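Local structure of polyketide synthase/nonribosomal peptide synthetase hybrid RzxB (Pseudomonas fluorescens, 5IL6) at residues 62-67 / 111-116; 58-63 / 128-133. The protein probably catalyses, through its dehydratase domain, the loss of water from beta-hydroxyacyl intermediates during assembly of the polyketide rhizoxin. All blocks are in the same frame, centred on the assembly; numbering follows the deposited sequence.

Contact 1 (62-67 / 111-116)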
# COMPACT_ATOMS: atom_id res chain seq x y z
N ALA A 62 -9.68 -4.12 -5.02
CA ALA A 62 -10.22 -4.70 -6.24
C ALA A 62 -11.20 -5.83 -5.93
O ALA A 62 -12.26 -5.94 -6.56
CB ALA A 62 -9.08 -5.21 -7.12
N ALA A 63 -10.85 -6.69 -4.96
CA ALA A 63 -11.72 -7.81 -4.63
C ALA A 63 -13.05 -7.33 -4.07
O ALA A 63 -14.11 -7.84 -4.45
CB ALA A 63 -11.02 -8.73 -3.62
N LEU A 64 -13.01 -6.35 -3.17
CA LEU A 64 -14.26 -5.84 -2.61
C LEU A 64 -15.11 -5.19 -3.69
O LEU A 64 -16.33 -5.38 -3.72
CB LEU A 64 -13.96 -4.83 -1.50
CG LEU A 64 -14.68 -5.06 -0.17
CD1 LEU A 64 -16.18 -5.30 -0.37
CD2 LEU A 64 -14.03 -6.21 0.56
N THR A 65 -14.49 -4.40 -4.57
CA THR A 65 -15.23 -3.75 -5.64
C THR A 65 -15.92 -4.77 -6.53
O THR A 65 -17.07 -4.56 -6.96
CB THR A 65 -14.29 -2.86 -6.45
OG1 THR A 65 -13.74 -1.85 -5.60
CG2 THR A 65 -15.03 -2.19 -7.61
N ASP A 66 -15.24 -5.87 -6.84
CA ASP A 66 -15.85 -6.91 -7.66
C ASP A 66 -16.99 -7.60 -6.90
O ASP A 66 -18.07 -7.81 -7.46
CB ASP A 66 -14.80 -7.94 -8.07
CG ASP A 66 -15.30 -8.90 -9.13
OD1 ASP A 66 -15.37 -8.49 -10.31
OD2 ASP A 66 -15.61 -10.06 -8.79
N ALA A 67 -16.77 -7.93 -5.63
CA ALA A 67 -17.80 -8.62 -4.86
C ALA A 67 -19.04 -7.76 -4.67
O ALA A 67 -20.14 -8.29 -4.49
CB ALA A 67 -17.23 -9.03 -3.50
N TYR A 111 -17.01 -7.31 6.29
CA TYR A 111 -16.24 -8.21 5.44
C TYR A 111 -14.90 -8.55 6.08
O TYR A 111 -14.28 -7.72 6.74
CB TYR A 111 -16.01 -7.58 4.07
CG TYR A 111 -17.27 -6.99 3.47
CD1 TYR A 111 -18.27 -7.82 2.97
CD2 TYR A 111 -17.47 -5.62 3.44
CE1 TYR A 111 -19.43 -7.29 2.43
CE2 TYR A 111 -18.63 -5.08 2.91
CZ TYR A 111 -19.61 -5.92 2.40
OH TYR A 111 -20.76 -5.38 1.87
N ARG A 112 -14.46 -9.79 5.88
CA ARG A 112 -13.19 -10.30 6.37
C ARG A 112 -12.38 -10.81 5.19
O ARG A 112 -12.91 -11.53 4.33
CB ARG A 112 -13.40 -11.41 7.40
CG ARG A 112 -14.30 -11.00 8.55
CD ARG A 112 -13.66 -9.91 9.39
NE ARG A 112 -14.60 -9.38 10.38
CZ ARG A 112 -14.71 -9.79 11.64
NH1 ARG A 112 -13.92 -10.75 12.11
NH2 ARG A 112 -15.60 -9.22 12.44
N ILE A 113 -11.10 -10.45 5.14
CA ILE A 113 -10.22 -10.81 4.04
C ILE A 113 -8.98 -11.51 4.57
O ILE A 113 -8.41 -11.11 5.59
CB ILE A 113 -9.82 -9.58 3.21
CG1 ILE A 113 -11.06 -8.91 2.63
CG2 ILE A 113 -8.85 -9.99 2.10
CD1 ILE A 113 -11.55 -7.74 3.46
N GLY A 114 -8.56 -12.55 3.86
CA GLY A 114 -7.25 -13.14 4.08
C GLY A 114 -6.57 -13.39 2.75
O GLY A 114 -7.19 -13.83 1.79
N ILE A 115 -5.27 -13.08 2.70
CA ILE A 115 -4.45 -13.29 1.52
C ILE A 115 -3.36 -14.29 1.89
O ILE A 115 -2.65 -14.09 2.88
CB ILE A 115 -3.83 -11.98 1.01
CG1 ILE A 115 -4.93 -10.98 0.64
CG2 ILE A 115 -2.91 -12.24 -0.19
CD1 ILE A 115 -4.43 -9.60 0.26
N TYR A 116 -3.23 -15.35 1.10
CA TYR A 116 -2.34 -16.44 1.47
C TYR A 116 -1.81 -17.15 0.23
O TYR A 116 -2.31 -16.97 -0.88
CB TYR A 116 -3.06 -17.44 2.39
CG TYR A 116 -4.29 -18.02 1.76
CD1 TYR A 116 -4.21 -19.14 0.95
CD2 TYR A 116 -5.54 -17.45 1.96
CE1 TYR A 116 -5.33 -19.68 0.36
CE2 TYR A 116 -6.67 -17.98 1.37
CZ TYR A 116 -6.56 -19.10 0.57
OH TYR A 116 -7.67 -19.65 -0.02

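Contact 2 (58-63 / 128-133)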
# COMPACT_ATOMS: atom_id res chain seq x y z
N VAL A 58 -4.30 -2.83 -2.60
CA VAL A 58 -4.99 -2.67 -3.87
C VAL A 58 -5.77 -3.94 -4.21
O VAL A 58 -6.87 -3.88 -4.76
CB VAL A 58 -3.99 -2.30 -4.98
CG1 VAL A 58 -4.66 -2.31 -6.35
CG2 VAL A 58 -3.38 -0.93 -4.70
N MET A 59 -5.19 -5.10 -3.91
CA MET A 59 -5.88 -6.35 -4.19
C MET A 59 -7.17 -6.46 -3.38
O MET A 59 -8.19 -6.93 -3.88
CB MET A 59 -4.95 -7.52 -3.89
CG MET A 59 -5.49 -8.89 -4.28
SD MET A 59 -4.33 -10.23 -3.92
CE MET A 59 -2.77 -9.46 -4.34
N ILE A 60 -7.13 -6.03 -2.12
CA ILE A 60 -8.34 -6.03 -1.30
C ILE A 60 -9.37 -5.08 -1.88
O ILE A 60 -10.56 -5.41 -1.97
CB ILE A 60 -8.00 -5.66 0.16
CG1 ILE A 60 -7.09 -6.73 0.77
CG2 ILE A 60 -9.27 -5.51 0.99
CD1 ILE A 60 -6.53 -6.37 2.13
N GLN A 61 -8.94 -3.89 -2.30
CA GLN A 61 -9.86 -2.92 -2.89
C GLN A 61 -10.49 -3.48 -4.17
O GLN A 61 -11.70 -3.34 -4.38
CB GLN A 61 -9.12 -1.61 -3.18
CG GLN A 61 -8.66 -0.89 -1.92
CD GLN A 61 -7.68 0.24 -2.20
OE1 GLN A 61 -7.05 0.28 -3.26
NE2 GLN A 61 -7.55 1.16 -1.26
N ALA A 62 -9.68 -4.12 -5.02
CA ALA A 62 -10.22 -4.70 -6.24
C ALA A 62 -11.20 -5.83 -5.93
O ALA A 62 -12.26 -5.94 -6.56
CB ALA A 62 -9.08 -5.21 -7.12
N ALA A 63 -10.85 -6.69 -4.96
CA ALA A 63 -11.72 -7.81 -4.63
C ALA A 63 -13.05 -7.33 -4.07
O ALA A 63 -14.11 -7.84 -4.45
CB ALA A 63 -11.02 -8.73 -3.62
N CYS A 128 -1.53 -11.64 4.49
CA CYS A 128 -2.20 -10.39 4.84
C CYS A 128 -3.60 -10.72 5.32
O CYS A 128 -4.25 -11.63 4.80
CB CYS A 128 -2.26 -9.43 3.64
SG CYS A 128 -3.02 -7.82 4.01
N GLN A 129 -4.05 -9.97 6.32
CA GLN A 129 -5.35 -10.16 6.93
C GLN A 129 -5.93 -8.79 7.25
O GLN A 129 -5.20 -7.90 7.70
CB GLN A 129 -5.24 -11.03 8.19
CG GLN A 129 -6.52 -11.17 9.01
CD GLN A 129 -6.24 -11.65 10.41
OE1 GLN A 129 -6.60 -12.77 10.79
NE2 GLN A 129 -5.58 -10.81 11.21
N ALA A 130 -7.22 -8.62 7.01
CA ALA A 130 -7.87 -7.35 7.29
C ALA A 130 -9.37 -7.55 7.32
O ALA A 130 -9.89 -8.62 6.97
CB ALA A 130 -7.49 -6.29 6.25
N ARG A 131 -10.08 -6.50 7.73
CA ARG A 131 -11.53 -6.43 7.64
C ARG A 131 -11.89 -5.16 6.87
O ARG A 131 -11.13 -4.19 6.86
CB ARG A 131 -12.19 -6.42 9.03
CG ARG A 131 -12.19 -5.07 9.72
CD ARG A 131 -12.79 -5.12 11.11
NE ARG A 131 -13.20 -3.78 11.53
CZ ARG A 131 -12.65 -3.09 12.52
NH1 ARG A 131 -11.65 -3.59 13.23
NH2 ARG A 131 -13.11 -1.88 12.81
N ALA A 132 -13.04 -5.19 6.20
CA ALA A 132 -13.44 -4.09 5.35
C ALA A 132 -14.92 -3.78 5.55
O ALA A 132 -15.67 -4.54 6.17
CB ALA A 132 -13.15 -4.40 3.88
N SER A 133 -15.32 -2.64 5.00
CA SER A 133 -16.70 -2.17 5.06
C SER A 133 -16.84 -1.04 4.04
O SER A 133 -15.88 -0.68 3.36
CB SER A 133 -17.07 -1.71 6.47
OG SER A 133 -16.27 -0.61 6.87

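Contact 1 (62-67 / 111-116)
Leu64, near the end of the long helix of the N-terminal hotdog half, packs against Tyr111 and Ile113 of strand 110-118, one of the strands of the curved antiparallel sheet laid around that helix. Its two methyl branches divide the work. Leu64 CD1 lies over one face of the Tyr111 ring as a CH-pi contact, 4.2 Å from the ring centroid and 16° off the normal, displaced toward the CD2-CE2 side, where Leu64 CD1 comes within 4.0 Å of Tyr111 CD2. The other branch, Leu64 CD2, meets Ile113 CD1 at 4.1 Å. A branched leucine thus bridges two strand residues that are two positions apart and both turn their side chains to the helix, whereas Arg112 between them points away from it. Tyr111 keeps CG beside its own backbone N (chi1 -47°), which carries the ring toward the C-terminal end of the helix, alongside Leu64; it also touches Leu68, just past the helix, and Met105 of strand 98-105. The aromatic suits this border place: its flat carbon face takes the methyl at a partly exposed position, while Ile113 and Leu64 are buried. Leu64 and Ile113 also both touch Ala132 of the adjacent strand 124-135. No hydrogen bond joins the two segments. An apolar helix face bedded on alternating strand side chains is the central feature of the hotdog fold, two of which make up a polyketide synthase dehydratase domain.

Contact 2 (58-63 / 128-133)
With CG1 beside the backbone N (chi1 -64°) and CD1 extended beyond it (chi2 172°), Ile60 sends its longest branch straight from the helix to strand 124-135. From the strand, Cys128 holds SG anti to its backbone N (chi1 -177°), which brings the sulfur alongside the end of that branch. The single methyl CD1 then makes both close contacts: Ile60 CD1 lies 4.2 Å from Cys128 SG and 4.2 Å from Ala130 CB. The shorter branch points further along the strand, where Ile60 CG2 stays 5.0 Å from Ala132 CB, a looser approach.

Cys128, Ala130 and Ala132 all direct their side chains at the helix, and all are small, so they leave the space between helix and strand to the bulky isoleucine; the nearest CA atoms, those of Ile60 and Ala132, are 8.6 Å apart. Gln129 and Arg131 alternate with them and point away, and Arg131 forms a salt bridge with Asp82 of the neighbouring strand 77-85. Ile60 has further neighbours, for it also touches Ile80, Ile113 and Ile115 of the two strands flanking 124-135. The helix meets its own polar needs by backbone bonds such as Ala62 N to Val58 O at 2.8 Å.

No hydrogen bond crosses between the segments, and every touching residue is buried. The attraction is therefore dispersive and hydrophobic, with the sulfur of Cys128 acting here as one more large, polarisable surface beside a methyl group.

Contacts 1 and 2 are successive parts of one interface, their centres about 5 Å apart, made by the same helix, 53-67, on two adjacent strands. Ile60 and Leu64 stand one helical turn apart and so face the sheet together. Beneath them the strands are joined by probable hydrogen bonds, Ile113 N to Ala130 O at 2.9 Å and Ile115 N to Cys128 O at 2.8 Å, so the surface beneath both helix residues is continuous. The two contacts also touch through side chains: Ile113 CD1 of contact 1 lies 3.7 Å from Ala132 CB of contact 2. Together they form part of the hydrophobic core of the N-terminal hotdog half.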